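Ribonuclease J (Methanolobus psychrophilus R15, PDB 5HAB) probably degrades RNA from its end, as an archaeal exoribonuclease of the beta-CASP group within the metallo-beta-lactamase superfamily. Local coordinates at residues T24-I29 with G189-A194; I44-D49 with I184-G189; E77-G82 with D86-N91; P203-V208 with G306-P311; M246-V251 with N275-F280. The protein carries 1 engineered substitution. All coordinates share one frame; numbering follows the deposited sequence.

Interaction 1: T24-I29 with G189-A194; sequences TEIGII and GAVVYA
V191 reaches from strand 189-194 toward I26 and I28 on strand 24-32. Its CB meets no atom of the opposing segment; the touching is left to the two methyls. CG1 stands anti to the backbone N of V191 (chi1 175°). CG2 stands anti to the carbonyl carbon, and this split sends the two methyls to two different isoleucines. CG2 of V191 comes tip to tip with the branch methyl CG2 of I26, at 4.0 Å. CG1 of V191 meets the end of the longer arm of I28, with 4.1 Å to I28 CD1. Here the two side chains slide past each other in opposite directions.

The backbones stay well apart, with the CA atoms of I26 and V191 8.8 Å from each other. This is the spacing of facing sheets, not of paired strands. The metallo-beta-lactamase fold is such a sandwich of two mixed sheets. Strand 24-32 belongs to one, between strands 41-46 and 464-469. Strand 189-194 belongs to the other, between strands 179-186 and 222-228.

All three residues are buried, and no hydrogen bond joins the segments. I26 also packs on I467 and T186, while I28 packs on I44. At the strand's start, T24 OG1 is hydrogen-bonded to S188 OG. Further along the other strand, Y193 packs on H432, and its OH makes a weak hydrogen bond to D54 OD2.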
# COMPACT_ATOMS: atom_id res chain seq x y z
N THR B 24 -35.49 20.54 26.75
CA THR B 24 -35.80 19.61 25.67
C THR B 24 -34.93 18.36 25.75
O THR B 24 -33.71 18.47 25.89
CB THR B 24 -35.62 20.27 24.28
OG1 THR B 24 -36.55 21.35 24.14
CG2 THR B 24 -35.89 19.26 23.18
N GLU B 25 -35.54 17.17 25.68
CA GLU B 25 -34.72 15.97 25.61
C GLU B 25 -34.53 15.56 24.15
O GLU B 25 -35.50 15.31 23.43
CB GLU B 25 -35.33 14.82 26.41
CG GLU B 25 -34.42 13.58 26.46
CD GLU B 25 -35.09 12.36 27.05
OE1 GLU B 25 -36.20 12.00 26.60
OE2 GLU B 25 -34.50 11.74 27.97
N ILE B 26 -33.27 15.49 23.75
CA ILE B 26 -32.84 15.13 22.40
C ILE B 26 -32.24 13.72 22.39
O ILE B 26 -31.42 13.39 23.23
CB ILE B 26 -31.81 16.15 21.86
CG1 ILE B 26 -32.39 17.57 21.87
CG2 ILE B 26 -31.32 15.76 20.47
CD1 ILE B 26 -33.45 17.79 20.82
N GLY B 27 -32.66 12.89 21.45
CA GLY B 27 -32.03 11.61 21.25
C GLY B 27 -31.38 11.53 19.89
O GLY B 27 -32.02 11.83 18.88
N ILE B 28 -30.12 11.13 19.85
CA ILE B 28 -29.44 10.89 18.58
C ILE B 28 -29.26 9.39 18.50
O ILE B 28 -28.43 8.82 19.20
CB ILE B 28 -28.07 11.61 18.48
CG1 ILE B 28 -28.18 13.10 18.82
CG2 ILE B 28 -27.49 11.41 17.08
CD1 ILE B 28 -29.03 13.90 17.87
N ILE B 29 -30.05 8.74 17.65
CA ILE B 29 -30.04 7.29 17.54
C ILE B 29 -29.35 6.86 16.25
O ILE B 29 -29.77 7.23 15.15
CB ILE B 29 -31.47 6.71 17.61
CG1 ILE B 29 -32.16 7.12 18.91
CG2 ILE B 29 -31.42 5.19 17.51
CD1 ILE B 29 -33.00 8.37 18.79
N GLY B 189 -33.31 24.60 20.55
CA GLY B 189 -32.31 24.83 19.52
C GLY B 189 -32.35 23.82 18.39
O GLY B 189 -33.27 23.00 18.33
N ALA B 190 -31.35 23.85 17.51
CA ALA B 190 -31.40 23.07 16.27
C ALA B 190 -30.48 21.85 16.27
O ALA B 190 -29.38 21.89 16.78
CB ALA B 190 -31.06 23.97 15.09
N VAL B 191 -30.95 20.77 15.65
CA VAL B 191 -30.11 19.61 15.39
C VAL B 191 -29.81 19.55 13.90
O VAL B 191 -30.72 19.45 13.09
CB VAL B 191 -30.76 18.31 15.88
CG1 VAL B 191 -29.91 17.12 15.48
CG2 VAL B 191 -30.96 18.35 17.39
N VAL B 192 -28.54 19.62 13.54
CA VAL B 192 -28.18 19.68 12.13
C VAL B 192 -27.58 18.36 11.68
O VAL B 192 -26.77 17.74 12.37
CB VAL B 192 -27.21 20.84 11.85
CG1 VAL B 192 -26.82 20.88 10.39
CG2 VAL B 192 -27.85 22.16 12.24
N TYR B 193 -28.03 17.92 10.51
CA TYR B 193 -27.59 16.70 9.88
C TYR B 193 -26.98 17.07 8.53
O TYR B 193 -27.67 17.63 7.66
CB TYR B 193 -28.77 15.73 9.74
CG TYR B 193 -28.53 14.42 9.03
CD1 TYR B 193 -28.51 14.35 7.64
CD2 TYR B 193 -28.38 13.23 9.75
CE1 TYR B 193 -28.32 13.14 6.98
CE2 TYR B 193 -28.20 12.02 9.10
CZ TYR B 193 -28.17 11.98 7.72
OH TYR B 193 -27.99 10.79 7.06
N ALA B 194 -25.70 16.75 8.38
CA ALA B 194 -24.94 17.12 7.19
C ALA B 194 -24.11 15.94 6.72
O ALA B 194 -22.91 15.85 7.00
CB ALA B 194 -24.04 18.31 7.48

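Interaction 2: I44-D49 with I184-G189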
# COMPACT_ATOMS: atom_id res chain seq x y z
N ILE B 44 -33.64 11.11 14.94
CA ILE B 44 -33.57 12.26 15.84
C ILE B 44 -34.84 12.31 16.67
O ILE B 44 -35.92 12.55 16.14
CB ILE B 44 -33.37 13.58 15.06
CG1 ILE B 44 -32.18 13.50 14.11
CG2 ILE B 44 -33.23 14.75 16.03
CD1 ILE B 44 -30.87 13.20 14.80
N ARG B 45 -34.71 12.11 17.97
CA ARG B 45 -35.85 12.15 18.87
C ARG B 45 -35.91 13.51 19.56
O ARG B 45 -34.94 13.95 20.14
CB ARG B 45 -35.75 11.03 19.92
CG ARG B 45 -36.88 11.00 20.94
CD ARG B 45 -36.76 9.81 21.88
NE ARG B 45 -35.50 9.81 22.61
CZ ARG B 45 -35.21 10.63 23.62
NH1 ARG B 45 -36.10 11.52 24.03
NH2 ARG B 45 -34.02 10.56 24.21
N VAL B 46 -37.05 14.18 19.44
CA VAL B 46 -37.30 15.37 20.23
C VAL B 46 -38.43 15.05 21.21
O VAL B 46 -39.60 14.91 20.81
CB VAL B 46 -37.64 16.58 19.36
CG1 VAL B 46 -37.58 17.86 20.19
CG2 VAL B 46 -36.67 16.66 18.19
N ASN B 47 -38.06 14.88 22.47
CA ASN B 47 -38.97 14.44 23.53
C ASN B 47 -39.58 13.08 23.19
O ASN B 47 -38.98 12.05 23.50
CB ASN B 47 -40.05 15.50 23.75
CG ASN B 47 -39.46 16.81 24.24
OD1 ASN B 47 -38.49 16.82 25.01
ND2 ASN B 47 -40.01 17.93 23.78
N GLU B 48 -40.75 13.05 22.57
CA GLU B 48 -41.37 11.77 22.22
C GLU B 48 -41.77 11.70 20.75
O GLU B 48 -42.45 10.77 20.33
CB GLU B 48 -42.58 11.48 23.10
CG GLU B 48 -42.28 11.45 24.59
CD GLU B 48 -43.39 10.82 25.41
OE1 GLU B 48 -43.09 10.20 26.45
OE2 GLU B 48 -44.57 10.96 25.01
N ASP B 49 -41.33 12.68 19.96
CA ASP B 49 -41.54 12.64 18.52
C ASP B 49 -40.23 12.33 17.80
O ASP B 49 -39.18 12.81 18.21
CB ASP B 49 -42.12 13.97 18.03
CG ASP B 49 -43.55 14.18 18.47
OD1 ASP B 49 -44.33 13.20 18.43
OD2 ASP B 49 -43.89 15.31 18.88
N ILE B 184 -33.29 20.36 12.25
CA ILE B 184 -34.47 20.11 13.05
C ILE B 184 -34.53 21.13 14.18
O ILE B 184 -33.75 21.08 15.13
CB ILE B 184 -34.47 18.67 13.59
CG1 ILE B 184 -34.48 17.68 12.43
CG2 ILE B 184 -35.66 18.43 14.51
CD1 ILE B 184 -34.36 16.25 12.84
N HIS B 185 -35.45 22.08 14.05
CA HIS B 185 -35.61 23.12 15.06
C HIS B 185 -36.52 22.63 16.18
O HIS B 185 -37.64 22.15 15.94
CB HIS B 185 -36.16 24.40 14.45
CG HIS B 185 -35.29 24.98 13.38
ND1 HIS B 185 -34.24 25.83 13.66
CD2 HIS B 185 -35.30 24.84 12.03
CE1 HIS B 185 -33.65 26.19 12.53
NE2 HIS B 185 -34.28 25.60 11.53
N THR B 186 -35.99 22.76 17.40
CA THR B 186 -36.66 22.38 18.64
C THR B 186 -36.72 23.60 19.54
O THR B 186 -35.99 24.57 19.31
CB THR B 186 -35.89 21.25 19.38
OG1 THR B 186 -34.80 21.82 20.11
CG2 THR B 186 -35.37 20.20 18.40
N PRO B 187 -37.58 23.57 20.58
CA PRO B 187 -37.64 24.71 21.51
C PRO B 187 -36.31 25.03 22.20
O PRO B 187 -36.15 26.15 22.68
CB PRO B 187 -38.68 24.26 22.55
CG PRO B 187 -38.88 22.79 22.33
CD PRO B 187 -38.62 22.57 20.88
N SER B 188 -35.37 24.09 22.23
CA SER B 188 -34.07 24.32 22.85
C SER B 188 -32.97 24.60 21.84
O SER B 188 -31.81 24.81 22.22
CB SER B 188 -33.67 23.12 23.72
OG SER B 188 -34.33 23.14 24.97
N GLY B 189 -33.31 24.60 20.55
CA GLY B 189 -32.31 24.83 19.52
C GLY B 189 -32.35 23.82 18.39
O GLY B 189 -33.27 23.00 18.33
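I184 and T186 of strand 179-186 face I44 and V46 of strand 41-46. The short strand axes come within 9.4 Å and run nearly parallel, at 19°.

The contacts across are apolar. The extended arm of I184 ends against the branch point of I44: I184 CD1 lies 3.6 Å from I44 CB and 3.7 Å from I44 CG2. Both methyls of V46 lie on T186 CG2, V46 CG1 at 3.7 Å and V46 CG2 at 3.8 Å. V46 CG2 also reaches I184 CG2, at 4.2 Å.

Hydrogen bonds stay within each segment. With chi1 at 81°, T186 OG1 is set between the backbone N and the carbonyl carbon. There it donates to G189 O over 2.6 Å and accepts from S188 N in an ST turn. G189 O also accepts from T186 N, so two donors grip it. This type I beta turn, T186 to G189, joins strands 179-186 and 189-194 in a tight hairpin. On the other segment, R45 NH1 donates to N47 O at 3.0 Å, with the oxygen in the guanidinium plane.

R45 points away from the contact and makes salt bridges to E25 and E464.

Aliphatic packing between two mixed sheets is characteristic of the metallo-beta-lactamase sandwich.

Interaction 3: E77-G82 with D86-N91; sequences ELIEMG and DDTIMN
The chain leaves helix 75-81 at G82 with positive phi (47°) and turns back, and the CA atoms of I79 and D86 lie 5.5 Å apart. I79 does all the touching from the helix side. Its branch methyl CG2, anti to the backbone N, packs against the D86 side chain, 3.6 Å from D86 CG and 3.7 Å from D86 CB. The two side chains cross at about a right angle. The longer arm of I79 points on toward the next residue, where I79 CD1 lies 3.9 Å from D87 OD1. I79 CD1 is also at the limit of contact with T88 CG2.

D86 keeps its polar end busy on its own side. T88 OG1 donates to D86 OD1 over 2.7 Å, on the syn side and 27° out of the carboxylate plane. T88 N adds a weak bond to D86 OD1. The carboxylate is thus tied to the start of the 3-10 segment 88-91. D87 OD2 is hydrogen-bonded to Y120 OH, and D87 also packs on L116 and M41.

No hydrogen bond crosses the contact. An isoleucine lies against two acidic groups by van der Waals contact alone. T88 fixes the carboxylate of D86. For buried D87, the bond to Y120 probably eases the cost of placing a carboxylate beside a methyl.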
# COMPACT_ATOMS: atom_id res chain seq x y z
N GLU B 77 -34.46 -10.51 6.28
CA GLU B 77 -33.36 -11.27 5.72
C GLU B 77 -32.27 -10.30 5.28
O GLU B 77 -31.08 -10.55 5.47
CB GLU B 77 -33.85 -12.12 4.54
CG GLU B 77 -32.76 -12.82 3.76
CD GLU B 77 -33.33 -13.70 2.66
OE1 GLU B 77 -32.53 -14.37 1.96
OE2 GLU B 77 -34.57 -13.72 2.48
N LEU B 78 -32.70 -9.18 4.73
CA LEU B 78 -31.79 -8.11 4.35
C LEU B 78 -31.09 -7.54 5.58
O LEU B 78 -29.92 -7.19 5.52
CB LEU B 78 -32.53 -7.01 3.60
CG LEU B 78 -32.94 -7.31 2.16
CD1 LEU B 78 -33.88 -6.23 1.66
CD2 LEU B 78 -31.72 -7.41 1.26
N ILE B 79 -31.80 -7.47 6.70
CA ILE B 79 -31.20 -6.97 7.93
C ILE B 79 -30.16 -7.96 8.44
O ILE B 79 -29.08 -7.56 8.87
CB ILE B 79 -32.27 -6.70 9.01
CG1 ILE B 79 -33.12 -5.50 8.62
CG2 ILE B 79 -31.61 -6.44 10.35
CD1 ILE B 79 -34.22 -5.19 9.60
N GLU B 80 -30.48 -9.25 8.37
CA GLU B 80 -29.52 -10.29 8.77
C GLU B 80 -28.27 -10.26 7.89
O GLU B 80 -27.17 -10.55 8.37
CB GLU B 80 -30.17 -11.68 8.71
CG GLU B 80 -31.29 -11.89 9.72
CD GLU B 80 -31.99 -13.24 9.56
OE1 GLU B 80 -31.41 -14.14 8.94
OE2 GLU B 80 -33.13 -13.39 10.07
N MET B 81 -28.43 -9.92 6.61
CA MET B 81 -27.28 -9.66 5.76
C MET B 81 -26.71 -8.27 6.08
O MET B 81 -25.50 -8.10 6.23
CB MET B 81 -27.64 -9.73 4.28
CG MET B 81 -28.40 -10.98 3.87
SD MET B 81 -28.49 -11.15 2.08
CE MET B 81 -28.76 -9.46 1.58
N GLY B 82 -27.61 -7.29 6.15
CA GLY B 82 -27.29 -5.90 6.45
C GLY B 82 -26.14 -5.30 5.67
O GLY B 82 -25.07 -5.20 6.27
N ASP B 86 -30.68 -2.08 10.64
CA ASP B 86 -31.45 -2.84 11.62
C ASP B 86 -32.31 -1.88 12.43
O ASP B 86 -31.90 -1.45 13.51
CB ASP B 86 -30.53 -3.63 12.53
CG ASP B 86 -31.28 -4.57 13.45
OD1 ASP B 86 -32.52 -4.55 13.45
OD2 ASP B 86 -30.61 -5.33 14.17
N ASP B 87 -33.50 -1.59 11.94
CA ASP B 87 -34.36 -0.62 12.60
C ASP B 87 -35.30 -1.24 13.64
O ASP B 87 -36.17 -0.56 14.17
CB ASP B 87 -35.18 0.15 11.55
CG ASP B 87 -36.23 -0.70 10.89
OD1 ASP B 87 -36.08 -1.95 10.88
OD2 ASP B 87 -37.19 -0.12 10.36
N THR B 88 -35.11 -2.52 13.93
CA THR B 88 -35.91 -3.17 14.98
C THR B 88 -35.65 -2.50 16.33
O THR B 88 -36.54 -2.45 17.19
CB THR B 88 -35.60 -4.68 15.08
OG1 THR B 88 -34.24 -4.87 15.48
CG2 THR B 88 -35.84 -5.38 13.75
N ILE B 89 -34.46 -1.93 16.48
CA ILE B 89 -34.10 -1.19 17.69
C ILE B 89 -35.06 -0.04 17.95
O ILE B 89 -35.10 0.49 19.05
CB ILE B 89 -32.66 -0.64 17.63
CG1 ILE B 89 -32.58 0.46 16.56
CG2 ILE B 89 -31.67 -1.76 17.37
CD1 ILE B 89 -31.78 1.65 16.99
N MET B 90 -35.80 0.38 16.92
CA MET B 90 -36.71 1.51 17.09
C MET B 90 -37.82 1.16 18.07
O MET B 90 -38.51 2.04 18.57
CB MET B 90 -37.30 1.95 15.75
CG MET B 90 -36.28 2.53 14.78
SD MET B 90 -35.46 4.01 15.42
CE MET B 90 -36.82 5.17 15.46
N ASN B 91 -37.98 -0.13 18.36
CA ASN B 91 -38.97 -0.56 19.35
C ASN B 91 -38.51 -0.27 20.78
O ASN B 91 -39.32 -0.27 21.71
CB ASN B 91 -39.28 -2.04 19.19
CG ASN B 91 -39.88 -2.36 17.84
OD1 ASN B 91 -40.70 -1.60 17.32
ND2 ASN B 91 -39.48 -3.48 17.26

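Interaction 4: P203-V208 with G306-P311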
# COMPACT_ATOMS: atom_id res chain seq x y z
N PRO B 203 -19.96 25.09 -8.48
CA PRO B 203 -20.68 23.92 -8.98
C PRO B 203 -21.02 24.06 -10.45
O PRO B 203 -21.05 25.17 -10.96
CB PRO B 203 -21.96 23.90 -8.13
CG PRO B 203 -21.77 24.93 -7.05
CD PRO B 203 -20.80 25.92 -7.60
N THR B 204 -21.26 22.94 -11.13
CA THR B 204 -21.63 22.99 -12.53
C THR B 204 -23.14 22.83 -12.75
O THR B 204 -23.60 22.84 -13.89
CB THR B 204 -20.89 21.91 -13.35
OG1 THR B 204 -21.26 20.61 -12.89
CG2 THR B 204 -19.38 22.08 -13.23
N LEU B 205 -23.91 22.70 -11.68
CA LEU B 205 -25.36 22.54 -11.83
C LEU B 205 -26.20 23.15 -10.72
O LEU B 205 -27.07 23.98 -10.98
CB LEU B 205 -25.71 21.05 -11.96
CG LEU B 205 -26.81 20.72 -12.97
CD1 LEU B 205 -26.54 21.40 -14.30
CD2 LEU B 205 -26.94 19.22 -13.15
N GLY B 206 -25.95 22.74 -9.48
CA GLY B 206 -26.71 23.25 -8.35
C GLY B 206 -26.39 24.70 -7.99
O GLY B 206 -26.03 25.50 -8.85
N GLU B 207 -26.54 25.02 -6.72
CA GLU B 207 -26.30 26.36 -6.23
C GLU B 207 -25.09 26.36 -5.30
O GLU B 207 -24.68 25.31 -4.80
CB GLU B 207 -27.52 26.91 -5.48
CG GLU B 207 -28.77 27.04 -6.32
CD GLU B 207 -29.96 27.51 -5.49
OE1 GLU B 207 -30.18 26.94 -4.40
OE2 GLU B 207 -30.66 28.44 -5.94
N VAL B 208 -24.52 27.54 -5.09
CA VAL B 208 -23.43 27.71 -4.13
C VAL B 208 -23.98 27.46 -2.73
O VAL B 208 -25.09 27.89 -2.42
CB VAL B 208 -22.81 29.12 -4.25
CG1 VAL B 208 -22.36 29.64 -2.89
CG2 VAL B 208 -21.64 29.09 -5.23
N GLY B 306 -36.86 19.60 -15.08
CA GLY B 306 -36.17 20.82 -15.48
C GLY B 306 -34.85 21.09 -14.79
O GLY B 306 -34.45 22.25 -14.66
N TYR B 307 -34.16 20.05 -14.35
CA TYR B 307 -32.85 20.23 -13.72
C TYR B 307 -31.73 20.30 -14.76
O TYR B 307 -30.75 21.01 -14.58
CB TYR B 307 -32.58 19.12 -12.70
CG TYR B 307 -33.34 19.30 -11.41
CD1 TYR B 307 -32.90 20.18 -10.44
CD2 TYR B 307 -34.51 18.59 -11.17
CE1 TYR B 307 -33.59 20.35 -9.25
CE2 TYR B 307 -35.22 18.76 -9.98
CZ TYR B 307 -34.75 19.64 -9.03
OH TYR B 307 -35.44 19.82 -7.85
N ILE B 308 -31.89 19.56 -15.86
CA ILE B 308 -30.92 19.63 -16.95
C ILE B 308 -31.61 19.87 -18.29
O ILE B 308 -32.73 19.41 -18.51
CB ILE B 308 -30.08 18.36 -17.06
CG1 ILE B 308 -30.96 17.12 -16.92
CG2 ILE B 308 -28.95 18.40 -16.05
CD1 ILE B 308 -30.45 15.93 -17.69
N ASP B 309 -30.92 20.58 -19.17
CA ASP B 309 -31.39 20.78 -20.53
C ASP B 309 -30.67 19.79 -21.44
O ASP B 309 -29.47 19.57 -21.31
CB ASP B 309 -31.14 22.22 -20.98
CG ASP B 309 -31.96 22.59 -22.20
OD1 ASP B 309 -32.99 21.93 -22.46
OD2 ASP B 309 -31.58 23.56 -22.90
N LEU B 310 -31.42 19.19 -22.37
CA LEU B 310 -30.84 18.24 -23.31
C LEU B 310 -31.01 18.72 -24.75
O LEU B 310 -32.08 19.20 -25.12
CB LEU B 310 -31.47 16.86 -23.14
CG LEU B 310 -31.19 16.14 -21.82
CD1 LEU B 310 -31.91 14.80 -21.79
CD2 LEU B 310 -29.69 15.96 -21.59
N PRO B 311 -29.96 18.58 -25.57
CA PRO B 311 -30.02 18.93 -26.99
C PRO B 311 -31.01 18.06 -27.75
O PRO B 311 -31.34 16.96 -27.30
CB PRO B 311 -28.59 18.67 -27.48
CG PRO B 311 -28.01 17.72 -26.49
CD PRO B 311 -28.63 18.07 -25.18
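Two residues beyond L205, which packs on I308 in this contact, the carbonyl oxygen E207 O accepts a hydrogen bond from Q173 NE2 and, weakly, one from N171 ND2. Both come from outside the segments and tie down the loop that carries L205. In segment 306-311, Y307 OH makes a weak hydrogen bond to D178 OD2.

Between the segments the contact is apolar. L205 CD2 meets the branch methyl I308 CG2 at 3.6 Å, and the two side chains cross obliquely. L205 is turned away from a staggered position, with chi1 at -141°. Its second methyl, CD1, lies 4.2 Å from the carbonyl oxygen Y307 O, a loose van der Waals approach. In I308 the two branches part company. CG2 stands anti to the carbonyl carbon and takes the contact with L205. CG1 sits between the backbone N and the carbonyl carbon (chi1 45°). I308 also packs on V299 and A302 of helix 293-304 and on I271 of helix 271-283.

The segment 306-311 starts where helix 293-304 ends, with G306 forming a Schellman motif. Its partner loop runs from strand 189-194 of the metallo-beta-lactamase sandwich to helix 211-220. The contact thus joins that loop to the beta-CASP part of the chain. I177 touches both L205 and Y307, and N275 packs on both L205 and I308.

With 88 Å² buried in all and no hydrogen bond across, the direct link is slight. It rests on methyl packing, with neighbours shared by both loops adding to it.

Interaction 5: M246-V251 with N275-F280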
# COMPACT_ATOMS: atom_id res chain seq x y z
N MET B 246 -13.40 20.06 -16.12
CA MET B 246 -12.22 20.42 -16.89
C MET B 246 -11.45 19.18 -17.36
O MET B 246 -11.11 19.06 -18.54
CB MET B 246 -11.29 21.31 -16.06
CG MET B 246 -11.86 22.66 -15.63
SD MET B 246 -11.72 23.97 -16.86
CE MET B 246 -13.16 23.68 -17.88
N MET B 247 -11.20 18.25 -16.45
CA MET B 247 -10.47 17.03 -16.79
C MET B 247 -11.20 16.20 -17.84
O MET B 247 -10.58 15.65 -18.76
CB MET B 247 -10.21 16.18 -15.55
CG MET B 247 -9.27 16.83 -14.55
SD MET B 247 -8.66 15.71 -13.27
CE MET B 247 -10.18 15.06 -12.57
N LEU B 248 -12.51 16.09 -17.71
CA LEU B 248 -13.31 15.32 -18.65
C LEU B 248 -13.31 16.00 -20.02
O LEU B 248 -13.19 15.34 -21.06
CB LEU B 248 -14.73 15.13 -18.12
CG LEU B 248 -15.59 14.02 -18.73
CD1 LEU B 248 -14.80 12.73 -18.93
CD2 LEU B 248 -16.77 13.77 -17.82
N LYS B 249 -13.40 17.32 -20.02
CA LYS B 249 -13.29 18.10 -21.25
C LYS B 249 -11.98 17.79 -21.96
O LYS B 249 -11.96 17.46 -23.15
CB LYS B 249 -13.37 19.59 -20.95
CG LYS B 249 -13.31 20.48 -22.18
CD LYS B 249 -13.53 21.94 -21.82
CE LYS B 249 -13.76 22.79 -23.06
NZ LYS B 249 -14.28 24.15 -22.70
N ASP B 250 -10.88 17.85 -21.21
CA ASP B 250 -9.55 17.62 -21.76
C ASP B 250 -9.41 16.21 -22.32
O ASP B 250 -8.82 16.01 -23.38
CB ASP B 250 -8.48 17.89 -20.69
CG ASP B 250 -7.10 18.16 -21.28
OD1 ASP B 250 -6.87 17.82 -22.47
OD2 ASP B 250 -6.25 18.72 -20.56
N VAL B 251 -9.96 15.23 -21.60
CA VAL B 251 -9.87 13.84 -22.05
C VAL B 251 -10.68 13.63 -23.34
O VAL B 251 -10.28 12.85 -24.21
CB VAL B 251 -10.33 12.87 -20.95
CG1 VAL B 251 -10.47 11.45 -21.49
CG2 VAL B 251 -9.35 12.89 -19.78
N ASN B 275 -24.46 15.74 -17.61
CA ASN B 275 -24.71 17.01 -18.28
C ASN B 275 -23.46 17.48 -19.01
O ASN B 275 -23.48 17.72 -20.23
CB ASN B 275 -25.17 18.07 -17.26
CG ASN B 275 -25.73 19.31 -17.93
OD1 ASN B 275 -26.53 19.23 -18.86
ND2 ASN B 275 -25.31 20.48 -17.44
N SER B 276 -22.37 17.60 -18.25
CA SER B 276 -21.08 17.97 -18.81
C SER B 276 -20.75 17.10 -20.02
O SER B 276 -20.34 17.61 -21.07
CB SER B 276 -19.97 17.86 -17.77
OG SER B 276 -20.02 18.93 -16.85
N ILE B 277 -20.95 15.80 -19.88
CA ILE B 277 -20.62 14.87 -20.96
C ILE B 277 -21.43 15.15 -22.23
O ILE B 277 -20.85 15.19 -23.32
CB ILE B 277 -20.82 13.42 -20.52
CG1 ILE B 277 -19.91 13.10 -19.33
CG2 ILE B 277 -20.50 12.47 -21.66
CD1 ILE B 277 -20.17 11.76 -18.71
N VAL B 278 -22.73 15.37 -22.11
CA VAL B 278 -23.53 15.58 -23.32
C VAL B 278 -23.17 16.92 -23.97
O VAL B 278 -23.13 17.03 -25.20
CB VAL B 278 -25.06 15.45 -23.06
CG1 VAL B 278 -25.39 14.08 -22.47
CG2 VAL B 278 -25.58 16.57 -22.17
N GLN B 279 -22.87 17.93 -23.15
CA GLN B 279 -22.39 19.20 -23.70
C GLN B 279 -21.09 19.00 -24.50
O GLN B 279 -20.92 19.55 -25.59
CB GLN B 279 -22.17 20.24 -22.60
CG GLN B 279 -23.46 20.72 -21.95
CD GLN B 279 -23.22 21.75 -20.86
OE1 GLN B 279 -22.13 21.81 -20.28
NE2 GLN B 279 -24.22 22.58 -20.59
N PHE B 280 -20.16 18.23 -23.94
CA PHE B 280 -18.91 17.93 -24.63
C PHE B 280 -19.16 17.18 -25.93
O PHE B 280 -18.45 17.39 -26.91
CB PHE B 280 -17.98 17.12 -23.73
CG PHE B 280 -17.53 17.87 -22.51
CD1 PHE B 280 -17.39 19.25 -22.55
CD2 PHE B 280 -17.24 17.19 -21.34
CE1 PHE B 280 -16.97 19.94 -21.43
CE2 PHE B 280 -16.83 17.88 -20.22
CZ PHE B 280 -16.69 19.26 -20.26
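K249 and F280 meet where helices 241-253 and 271-283 pack side by side on one face of the parallel beta-CASP sheet. The short helix axes approach to 10.2 Å and cross at -31°.

F280 points its ring at the backbone of the other helix. K249 CA lies over one face, 3.6 Å above the ring plane and offset toward the rim. K249 CB is 3.4 Å from F280 CZ, and K249 N lies 3.5 Å from F280 CE2. CG of K249 stands anti to its backbone N (chi1 -178°), and the chain runs extended from there, crossing the phenylalanine at about a right angle. Its CG and CD pass by F280 CE1 on the way outward. The opposite ring face carries S276 O, 3.1 Å above the plane. The ring is therefore held between the partner helix and its own previous turn. H245 also meets the ring, with planes at about 45°.

Nearer the sheet, L248 CD2 packs against I277 CG1 at 3.5 Å. L248 goes on to I372 and S374, and I277 to V264 and T266. L248 CB also lies 4.0 Å from F280 CE2.

The far side of helix 241-253 faces a second subunit, where D250 makes a salt bridge to K237 of that chain.

No hydrogen bond links the two helices here. They are joined by van der Waals packing, in which K249 contributes its aliphatic chain, whose outer end leads away from the buried ring.

In the fold
From the N terminus, segment 24-29 opens the longest of the first three loops, which interaction 1 closes at 189-194. Interaction 2 (44-49 with 184-189) lies within it, and the two share G189. Together they join the two sheets of the metallo-beta-lactamase sandwich. Interaction 3 (77-82 with 86-91) is a short closure inside both, and its I89 touches I29 of interaction 1. The chain then moves on in series. Interaction 4 (203-208 with 306-311) encloses interaction 5 (246-251 with 275-280), with N275 touching both sides of interaction 4. Interaction 4 ties the loop after strand 189-194 to the loop after helix 293-304; interaction 5 packs helices 241-253 and 271-283.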